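Local coordinates for beta-1,3-xylanase (Alcaligenes sp., PDB 2COV), which binds beta-1,3-xylan through its family 31 carbohydrate-binding module and so probably helps keep the enzyme close to its polysaccharide substrate, at residues A[14-20]-A[90-96]; A[37-41]-A[55-61]; A[65-71]-A[83-89]. One frame throughout, in Å; residues are numbered along the deposited sequence.

Contact 1 of 3, residues A[14-20]-A[90-96]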
# COMPACT_ATOMS: atom_id res chain seq x y z
N ASN A 14 -12.91 12.51 -12.89
CA ASN A 14 -12.79 13.95 -13.03
C ASN A 14 -13.34 14.66 -11.78
O ASN A 14 -13.57 14.06 -10.75
CB ASN A 14 -13.52 14.33 -14.33
CG ASN A 14 -12.89 15.39 -15.14
OD1 ASN A 14 -13.04 15.28 -16.42
ND2 ASN A 14 -12.24 16.30 -14.57
N PHE A 15 -13.46 15.97 -11.90
CA PHE A 15 -13.99 16.80 -10.82
C PHE A 15 -14.84 17.92 -11.34
O PHE A 15 -14.72 18.35 -12.49
CB PHE A 15 -12.90 17.36 -9.93
CG PHE A 15 -12.09 18.41 -10.61
CD1 PHE A 15 -11.02 18.10 -11.40
CD2 PHE A 15 -12.43 19.77 -10.48
CE1 PHE A 15 -10.27 19.09 -12.05
CE2 PHE A 15 -11.70 20.75 -11.15
CZ PHE A 15 -10.59 20.44 -11.89
N ASN A 16 -15.75 18.39 -10.46
CA ASN A 16 -16.50 19.58 -10.64
C ASN A 16 -16.16 20.62 -9.60
O ASN A 16 -16.00 20.32 -8.41
CB ASN A 16 -18.01 19.32 -10.45
CG ASN A 16 -18.58 18.37 -11.48
OD1 ASN A 16 -18.40 18.57 -12.68
ND2 ASN A 16 -19.31 17.35 -11.01
N TYR A 17 -16.06 21.87 -10.03
CA TYR A 17 -16.14 22.98 -9.11
C TYR A 17 -17.57 23.07 -8.49
O TYR A 17 -18.53 23.03 -9.22
CB TYR A 17 -15.78 24.26 -9.87
CG TYR A 17 -16.08 25.56 -9.17
CD1 TYR A 17 -17.32 26.20 -9.30
CD2 TYR A 17 -15.11 26.19 -8.41
CE1 TYR A 17 -17.56 27.42 -8.67
CE2 TYR A 17 -15.36 27.43 -7.81
CZ TYR A 17 -16.55 27.99 -7.93
OH TYR A 17 -16.83 29.26 -7.35
N VAL A 18 -17.61 23.18 -7.19
CA VAL A 18 -18.90 23.36 -6.46
C VAL A 18 -18.96 24.80 -5.98
O VAL A 18 -19.96 25.49 -6.24
CB VAL A 18 -19.04 22.36 -5.31
CG1 VAL A 18 -20.33 22.59 -4.53
CG2 VAL A 18 -19.01 20.91 -5.82
N SER A 19 -17.91 25.22 -5.28
CA SER A 19 -17.78 26.64 -4.90
C SER A 19 -16.31 26.88 -4.72
O SER A 19 -15.51 25.97 -4.86
CB SER A 19 -18.53 26.90 -3.62
OG SER A 19 -17.91 26.28 -2.52
N ASP A 20 -15.94 28.10 -4.37
CA ASP A 20 -14.55 28.42 -4.25
C ASP A 20 -13.86 27.58 -3.17
O ASP A 20 -12.63 27.45 -3.27
CB ASP A 20 -14.37 29.89 -3.86
CG ASP A 20 -14.52 30.84 -5.01
OD1 ASP A 20 -14.85 30.43 -6.17
OD2 ASP A 20 -14.26 32.05 -4.71
N PHE A 90 -7.12 22.26 -9.18
CA PHE A 90 -8.49 22.65 -8.94
C PHE A 90 -8.83 23.98 -9.61
O PHE A 90 -8.15 24.99 -9.34
CB PHE A 90 -8.78 22.71 -7.45
CG PHE A 90 -10.18 23.10 -7.08
CD1 PHE A 90 -11.24 22.68 -7.80
CD2 PHE A 90 -10.40 23.89 -5.98
CE1 PHE A 90 -12.52 23.03 -7.45
CE2 PHE A 90 -11.66 24.23 -5.60
CZ PHE A 90 -12.73 23.82 -6.34
N THR A 91 -9.76 23.94 -10.54
CA THR A 91 -10.21 25.09 -11.31
C THR A 91 -11.74 25.16 -11.24
O THR A 91 -12.36 24.30 -10.65
CB THR A 91 -9.88 24.91 -12.82
OG1 THR A 91 -10.61 23.76 -13.33
CG2 THR A 91 -8.38 24.63 -13.06
N THR A 92 -12.29 26.17 -11.94
CA THR A 92 -13.71 26.41 -11.94
C THR A 92 -14.50 25.56 -12.96
O THR A 92 -15.69 25.80 -13.14
CB THR A 92 -14.02 27.88 -12.14
OG1 THR A 92 -13.40 28.21 -13.39
CG2 THR A 92 -13.48 28.69 -10.97
N GLN A 93 -13.91 24.47 -13.53
CA GLN A 93 -14.68 23.67 -14.50
C GLN A 93 -15.87 22.99 -13.86
O GLN A 93 -15.77 22.54 -12.74
CB GLN A 93 -13.79 22.59 -15.13
CG GLN A 93 -13.31 21.50 -14.18
CD GLN A 93 -12.51 20.40 -14.89
OE1 GLN A 93 -11.63 20.68 -15.72
NE2 GLN A 93 -12.78 19.17 -14.55
N VAL A 94 -16.97 22.91 -14.59
CA VAL A 94 -18.15 22.18 -14.18
C VAL A 94 -18.46 21.25 -15.35
O VAL A 94 -18.77 21.71 -16.48
CB VAL A 94 -19.32 23.13 -13.85
CG1 VAL A 94 -20.55 22.35 -13.52
CG2 VAL A 94 -18.94 24.04 -12.72
N CYS A 95 -18.43 19.96 -15.07
CA CYS A 95 -18.50 18.95 -16.10
C CYS A 95 -19.72 18.02 -16.05
O CYS A 95 -20.30 17.71 -17.09
CB CYS A 95 -17.31 18.03 -15.95
SG CYS A 95 -15.77 18.80 -16.15
N ASN A 96 -20.00 17.46 -14.88
CA ASN A 96 -21.02 16.40 -14.72
C ASN A 96 -21.71 16.80 -13.47
O ASN A 96 -21.32 16.30 -12.39
CB ASN A 96 -20.33 15.02 -14.55
CG ASN A 96 -21.29 13.86 -14.56
OD1 ASN A 96 -20.93 12.74 -14.94
ND2 ASN A 96 -22.52 14.11 -14.11
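Phe-15 and Gln-93 stack where the C-terminal tail, 90-96, runs over edge strand 14-19 of an antiparallel beta fold consistent with the immunoglobulin-like sandwich of the E-set clan. The Gln-93 amide lies flat on one face of the Phe-15 ring, with 7° between the planes. Its NE2 sits over the ring centre and also donates to Phe-15 O at 2.9 Å. The CG of Phe-15 lies between its backbone N and carbonyl carbon (chi1 71°), bringing the ring against the tail. Phe-90 is the tail's bump. The rim of its ring enters the notch between Phe-15 and Tyr-17, with Phe-90 CD1 3.9 Å from Phe-15 CE2. Tyr-17 N donates a nearly straight bond to Gln-93 O at 2.8 Å.

Asn-16 holds the last modelled residues. Its OD1 accepts from both Cys-95 N (2.8 Å) and Asn-96 N (2.9 Å). Its ND2 reaches Asn-96 O at 2.7 Å from above the carbonyl plane, and it has a second acceptor in Glu-24. A leucine here would probably leave the two tail N-H groups without their shared acceptor and the tail round Cys-95 and Asn-96 less firmly held to the strand. A Cys-95 to Cys-9 disulfide also ties this part to the N-terminal region.

The Tyr-17 ring lies against Thr-92, with Val-94 CG2 at its edge. Thr-92 CG2 makes a CH-pi contact over one face; Ser-19 CA lies over the opposite one, both toward the rim. Tyr-17 OH donates to Asp-20 OD1 at 2.6 Å, on the anti side, tilted well out of the carboxylate plane.

Contact 2 of 3, residues A[37-41]-A[55-61]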
# COMPACT_ATOMS: atom_id res chain seq x y z
N ASN A 37 -17.18 1.62 -2.38
CA ASN A 37 -16.35 2.54 -3.18
C ASN A 37 -15.88 3.67 -2.32
O ASN A 37 -16.60 4.10 -1.40
CB ASN A 37 -17.14 3.07 -4.40
CG ASN A 37 -18.09 4.20 -4.04
OD1 ASN A 37 -17.72 5.36 -4.18
ND2 ASN A 37 -19.31 3.86 -3.54
N TYR A 38 -14.71 4.19 -2.63
CA TYR A 38 -14.18 5.39 -1.97
C TYR A 38 -13.74 6.39 -3.02
O TYR A 38 -13.11 6.02 -3.99
CB TYR A 38 -13.03 5.10 -1.03
CG TYR A 38 -13.43 4.34 0.22
CD1 TYR A 38 -13.49 2.98 0.24
CD2 TYR A 38 -13.76 5.02 1.37
CE1 TYR A 38 -13.95 2.30 1.35
CE2 TYR A 38 -14.18 4.39 2.48
CZ TYR A 38 -14.31 3.03 2.47
OH TYR A 38 -14.76 2.35 3.58
N VAL A 39 -14.05 7.64 -2.72
CA VAL A 39 -13.53 8.77 -3.46
C VAL A 39 -12.61 9.51 -2.50
O VAL A 39 -12.97 9.74 -1.37
CB VAL A 39 -14.72 9.64 -3.89
CG1 VAL A 39 -14.22 10.78 -4.64
CG2 VAL A 39 -15.74 8.83 -4.73
N CYS A 40 -11.45 9.93 -2.99
CA CYS A 40 -10.45 10.56 -2.12
C CYS A 40 -9.82 11.77 -2.78
O CYS A 40 -9.67 11.85 -4.01
CB CYS A 40 -9.29 9.60 -1.78
SG CYS A 40 -9.76 7.88 -1.54
N LEU A 41 -9.43 12.70 -1.91
CA LEU A 41 -8.66 13.88 -2.32
C LEU A 41 -7.43 13.91 -1.43
O LEU A 41 -7.55 13.97 -0.20
CB LEU A 41 -9.50 15.17 -2.06
CG LEU A 41 -8.93 16.42 -2.64
CD1 LEU A 41 -9.13 16.45 -4.12
CD2 LEU A 41 -9.54 17.71 -2.00
N PHE A 55 -20.07 7.87 -9.26
CA PHE A 55 -19.73 7.83 -7.86
C PHE A 55 -19.11 9.14 -7.49
O PHE A 55 -18.16 9.53 -8.17
CB PHE A 55 -18.77 6.69 -7.56
CG PHE A 55 -19.37 5.31 -7.84
CD1 PHE A 55 -19.21 4.72 -9.05
CD2 PHE A 55 -20.05 4.65 -6.84
CE1 PHE A 55 -19.75 3.46 -9.30
CE2 PHE A 55 -20.63 3.39 -7.08
CZ PHE A 55 -20.44 2.82 -8.30
N ARG A 56 -19.54 9.82 -6.42
CA ARG A 56 -19.16 11.19 -6.22
C ARG A 56 -19.11 11.58 -4.76
O ARG A 56 -19.87 11.03 -3.95
CB ARG A 56 -20.05 12.09 -6.97
CG ARG A 56 -21.47 12.06 -6.74
CD ARG A 56 -22.32 12.89 -8.08
NE ARG A 56 -22.86 12.35 -9.30
CZ ARG A 56 -22.73 13.05 -10.39
NH1 ARG A 56 -23.20 12.63 -11.51
NH2 ARG A 56 -21.98 14.24 -10.37
N LYS A 57 -18.19 12.50 -4.40
CA LYS A 57 -18.14 13.05 -3.08
C LYS A 57 -17.48 14.42 -3.14
O LYS A 57 -16.67 14.67 -4.01
CB LYS A 57 -17.37 12.14 -2.10
CG LYS A 57 -17.81 12.27 -0.60
CD LYS A 57 -19.19 11.70 -0.40
CE LYS A 57 -19.62 11.89 1.07
NZ LYS A 57 -21.02 11.77 1.32
N THR A 58 -17.86 15.30 -2.21
CA THR A 58 -17.31 16.65 -2.12
C THR A 58 -16.35 16.80 -0.95
O THR A 58 -16.48 16.17 0.12
CB THR A 58 -18.47 17.67 -2.04
OG1 THR A 58 -19.32 17.51 -3.22
CG2 THR A 58 -17.99 19.06 -1.91
N PHE A 59 -15.36 17.69 -1.14
CA PHE A 59 -14.27 17.93 -0.22
C PHE A 59 -13.95 19.41 -0.18
O PHE A 59 -14.23 20.14 -1.12
CB PHE A 59 -12.99 17.25 -0.77
CG PHE A 59 -13.13 15.76 -0.95
CD1 PHE A 59 -13.65 15.25 -2.10
CD2 PHE A 59 -12.75 14.90 0.02
CE1 PHE A 59 -13.80 13.88 -2.25
CE2 PHE A 59 -12.84 13.54 -0.14
CZ PHE A 59 -13.39 13.04 -1.28
N ASN A 60 -13.32 19.84 0.90
CA ASN A 60 -12.73 21.18 0.96
C ASN A 60 -11.58 21.25 -0.03
O ASN A 60 -10.81 20.28 -0.13
CB ASN A 60 -12.19 21.47 2.35
CG ASN A 60 -13.25 21.42 3.43
OD1 ASN A 60 -14.37 21.93 3.28
ND2 ASN A 60 -12.88 20.80 4.53
N ALA A 61 -11.40 22.36 -0.70
CA ALA A 61 -10.26 22.57 -1.60
C ALA A 61 -10.00 24.04 -1.78
O ALA A 61 -10.82 24.90 -1.41
CB ALA A 61 -10.51 21.91 -2.95
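Asn-37 ND2 is hydrogen-bonded to Gly-48 O, and the amide held in this way rests against the ring of Phe-55. Asn-37 CG is 3.4 Å from Phe-55 CD2, and the amide and ring planes are 53° apart. The side chains cross at a slant, so this is not a flat stack.

The two strands, 37-41 and 55-60, are not sheet neighbours. Strand 44-51 lies between them in the order, and the sheet curls so that they face each other. Their axes come within 7.1 Å at an angle of 36°. Side chains therefore fill the space between the backbones. Val-39 CB meets Lys-57 CB, while the Lys-57 chain bends at chi2 and turns its amine from strand 37-41.

Phe-59 is the central piece. With CG anti to its carbonyl carbon (chi1 -60°), its ring is brought against strand 37-41. Leu-41 CB covers one face in a CH-pi contact, 4.0 Å from the ring centroid. Val-39 O meets the edge in the ring plane, 3.3 Å from Phe-59 CZ. Leu-41 and Phe-59 lie alongside, pointing opposite ways, and Leu-41 CD2 packs on Phe-59 CB at 3.7 Å. Leu-46 also touches the Phe-59 side chain, and Val-25 lies on Val-39.

No hydrogen bond joins the two segments, and Asn-37 ND2 is bonded instead to Gly-48 on strand 44-51. The join probably rests mainly on apolar packing, as in the hydrophobic core of a beta sandwich.

Contact 3 of 3, residues A[65-71]-A[83-89]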
# COMPACT_ATOMS: atom_id res chain seq x y z
N GLN A 65 -4.74 25.07 -6.36
CA GLN A 65 -3.90 24.07 -5.74
C GLN A 65 -4.03 22.73 -6.47
O GLN A 65 -4.98 22.51 -7.20
CB GLN A 65 -4.22 23.92 -4.25
CG GLN A 65 -3.84 25.17 -3.49
CD GLN A 65 -2.37 25.45 -3.43
OE1 GLN A 65 -1.89 26.54 -3.88
NE2 GLN A 65 -1.65 24.55 -2.82
N ASP A 66 -2.96 21.96 -6.38
CA ASP A 66 -2.86 20.66 -7.04
C ASP A 66 -3.24 19.58 -6.05
O ASP A 66 -2.84 19.63 -4.90
CB ASP A 66 -1.44 20.37 -7.49
CG ASP A 66 -0.92 21.38 -8.43
OD1 ASP A 66 0.35 21.61 -8.41
OD2 ASP A 66 -1.74 21.94 -9.19
N TYR A 67 -3.98 18.57 -6.50
CA TYR A 67 -4.49 17.51 -5.67
C TYR A 67 -4.33 16.17 -6.38
O TYR A 67 -4.47 16.08 -7.60
CB TYR A 67 -6.00 17.73 -5.43
CG TYR A 67 -6.28 18.95 -4.57
CD1 TYR A 67 -6.61 20.17 -5.16
CD2 TYR A 67 -6.16 18.89 -3.20
CE1 TYR A 67 -6.82 21.30 -4.41
CE2 TYR A 67 -6.39 20.04 -2.41
CZ TYR A 67 -6.68 21.25 -3.05
OH TYR A 67 -6.87 22.37 -2.33
N LYS A 68 -4.18 15.13 -5.57
CA LYS A 68 -4.29 13.75 -6.08
C LYS A 68 -5.73 13.30 -5.90
O LYS A 68 -6.27 13.31 -4.76
CB LYS A 68 -3.38 12.85 -5.31
CG LYS A 68 -3.44 11.37 -5.70
CD LYS A 68 -2.64 10.53 -4.63
CE LYS A 68 -2.69 9.06 -4.79
NZ LYS A 68 -1.91 8.50 -3.61
N LEU A 69 -6.36 12.90 -6.99
CA LEU A 69 -7.67 12.23 -6.89
C LEU A 69 -7.46 10.75 -6.81
O LEU A 69 -6.62 10.20 -7.55
CB LEU A 69 -8.50 12.54 -8.16
CG LEU A 69 -8.64 14.00 -8.61
CD1 LEU A 69 -9.63 14.10 -9.78
CD2 LEU A 69 -9.02 14.89 -7.44
N THR A 70 -8.27 10.06 -6.03
CA THR A 70 -8.26 8.59 -6.05
C THR A 70 -9.69 8.09 -6.02
O THR A 70 -10.57 8.64 -5.37
CB THR A 70 -7.57 8.01 -4.80
OG1 THR A 70 -6.23 8.54 -4.72
CG2 THR A 70 -7.48 6.50 -4.76
N PHE A 71 -9.88 7.02 -6.80
CA PHE A 71 -11.13 6.28 -6.77
C PHE A 71 -10.79 4.83 -6.54
O PHE A 71 -9.94 4.25 -7.23
CB PHE A 71 -11.89 6.39 -8.09
CG PHE A 71 -13.23 5.69 -8.10
CD1 PHE A 71 -14.18 6.03 -7.17
CD2 PHE A 71 -13.55 4.69 -8.96
CE1 PHE A 71 -15.41 5.38 -7.09
CE2 PHE A 71 -14.77 4.05 -8.95
CZ PHE A 71 -15.67 4.38 -8.02
N ILE A 83 -8.08 0.46 -8.09
CA ILE A 83 -7.71 1.76 -7.54
C ILE A 83 -7.10 2.61 -8.62
O ILE A 83 -6.17 2.21 -9.25
CB ILE A 83 -6.77 1.63 -6.32
CG1 ILE A 83 -7.45 0.81 -5.21
CG2 ILE A 83 -6.39 3.02 -5.81
CD1 ILE A 83 -6.65 0.68 -3.96
N LEU A 84 -7.66 3.78 -8.82
CA LEU A 84 -7.24 4.73 -9.83
C LEU A 84 -6.77 6.03 -9.20
O LEU A 84 -7.49 6.52 -8.34
CB LEU A 84 -8.37 5.05 -10.83
CG LEU A 84 -8.96 3.92 -11.63
CD1 LEU A 84 -10.13 3.32 -10.86
CD2 LEU A 84 -9.56 4.38 -12.89
N ASP A 85 -5.62 6.55 -9.64
CA ASP A 85 -5.14 7.83 -9.16
C ASP A 85 -4.93 8.76 -10.32
O ASP A 85 -4.38 8.34 -11.33
CB ASP A 85 -3.82 7.68 -8.38
CG ASP A 85 -3.85 6.67 -7.19
OD1 ASP A 85 -4.65 6.89 -6.30
OD2 ASP A 85 -3.08 5.63 -7.17
N ARG A 86 -5.22 10.04 -10.14
CA ARG A 86 -4.76 11.07 -11.11
C ARG A 86 -4.54 12.38 -10.40
O ARG A 86 -5.31 12.74 -9.53
CB ARG A 86 -5.74 11.19 -12.23
CG ARG A 86 -7.02 11.90 -11.94
CD ARG A 86 -7.93 12.12 -13.21
NE ARG A 86 -7.25 13.08 -14.11
CZ ARG A 86 -7.89 13.96 -14.89
NH1 ARG A 86 -9.21 14.03 -15.00
NH2 ARG A 86 -7.19 14.80 -15.64
N ASN A 87 -3.57 13.14 -10.86
CA ASN A 87 -3.33 14.50 -10.32
C ASN A 87 -4.02 15.54 -11.14
O ASN A 87 -4.02 15.48 -12.39
CB ASN A 87 -1.83 14.82 -10.32
CG ASN A 87 -1.01 13.94 -9.44
OD1 ASN A 87 -1.51 13.32 -8.52
ND2 ASN A 87 0.33 13.93 -9.74
N ILE A 88 -4.60 16.52 -10.45
CA ILE A 88 -5.32 17.63 -11.07
C ILE A 88 -4.97 18.95 -10.37
O ILE A 88 -4.43 18.97 -9.27
CB ILE A 88 -6.89 17.42 -11.10
CG1 ILE A 88 -7.48 17.35 -9.71
CG2 ILE A 88 -7.22 16.19 -11.89
CD1 ILE A 88 -7.80 18.72 -9.02
N THR A 89 -5.24 20.02 -11.08
CA THR A 89 -5.30 21.36 -10.49
C THR A 89 -6.75 21.81 -10.35
O THR A 89 -7.51 21.68 -11.28
CB THR A 89 -4.51 22.33 -11.36
OG1 THR A 89 -3.14 21.90 -11.46
CG2 THR A 89 -4.57 23.78 -10.79
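Thr-70 and Asp-85 lie side by side and point the same way, from a non-hydrogen-bonded pair of an antiparallel beta hairpin. Thr-70 OG1 donates to Asp-85 OD1 at 2.8 Å, nearly in line with the C-O bond. At the other end Thr-89 and Asp-66 repeat this side-by-side pose. There Thr-89 OG1 reaches Asp-66 OD2 at 2.7 Å, on the anti side of the carboxylate and tilted out of its plane. Between them Lys-68, fully extended, crosses Asp-85 at a slant. Its CE passes 3.3 Å from Asp-85 OD1, but its NZ goes on to a salt bridge with Asp-43. Six backbone N-H...O bonds join Tyr-67 with Ile-88, Leu-69 with Arg-86 and Phe-71 with Leu-84.

The other face is mostly apolar. Leu-69 and Ile-88 cross at about a right angle, with Leu-69 CD2 3.7 Å from Ile-88 CG1. Ile-88 CG2 also lies over the centre of the Arg-86 guanidinium, whose NH1 bonds Phe-13 O. Phe-71 and Leu-84 run alongside each other, and Leu-84 CD1 touches the edge of the ring.

Strand 37-41 flanks 66-71 within the sheet, while strand 13-19 packs on the apolar face. Beyond 83-86 the sheet continues antiparallel into a strand of a neighbouring subunit.

Overall arrangement
Contact 2 is the buried one, its centre about 6 Å from the centre of the folded chain; contacts 1 and 3 are partly buried. Contact 3 joins sheet neighbours by backbone bonds, contact 2 joins facing strands by apolar side chains, and contact 1 holds the last modelled residues with hydrogen bonds from side-chain amides and aromatic packing. Contacts 2 and 3 meet between neighbouring strands 37-41 and 66-75, where Cys-40 N probably bonds Thr-70 O. Phe-90 leads from the hairpin into the tail: its N probably bonds Gln-65 O, and its ring packs on Ala-61 of contact 2. Arg-56 of contact 2 reaches Asn-96 O. Along the chain, contact 1 encloses the other two.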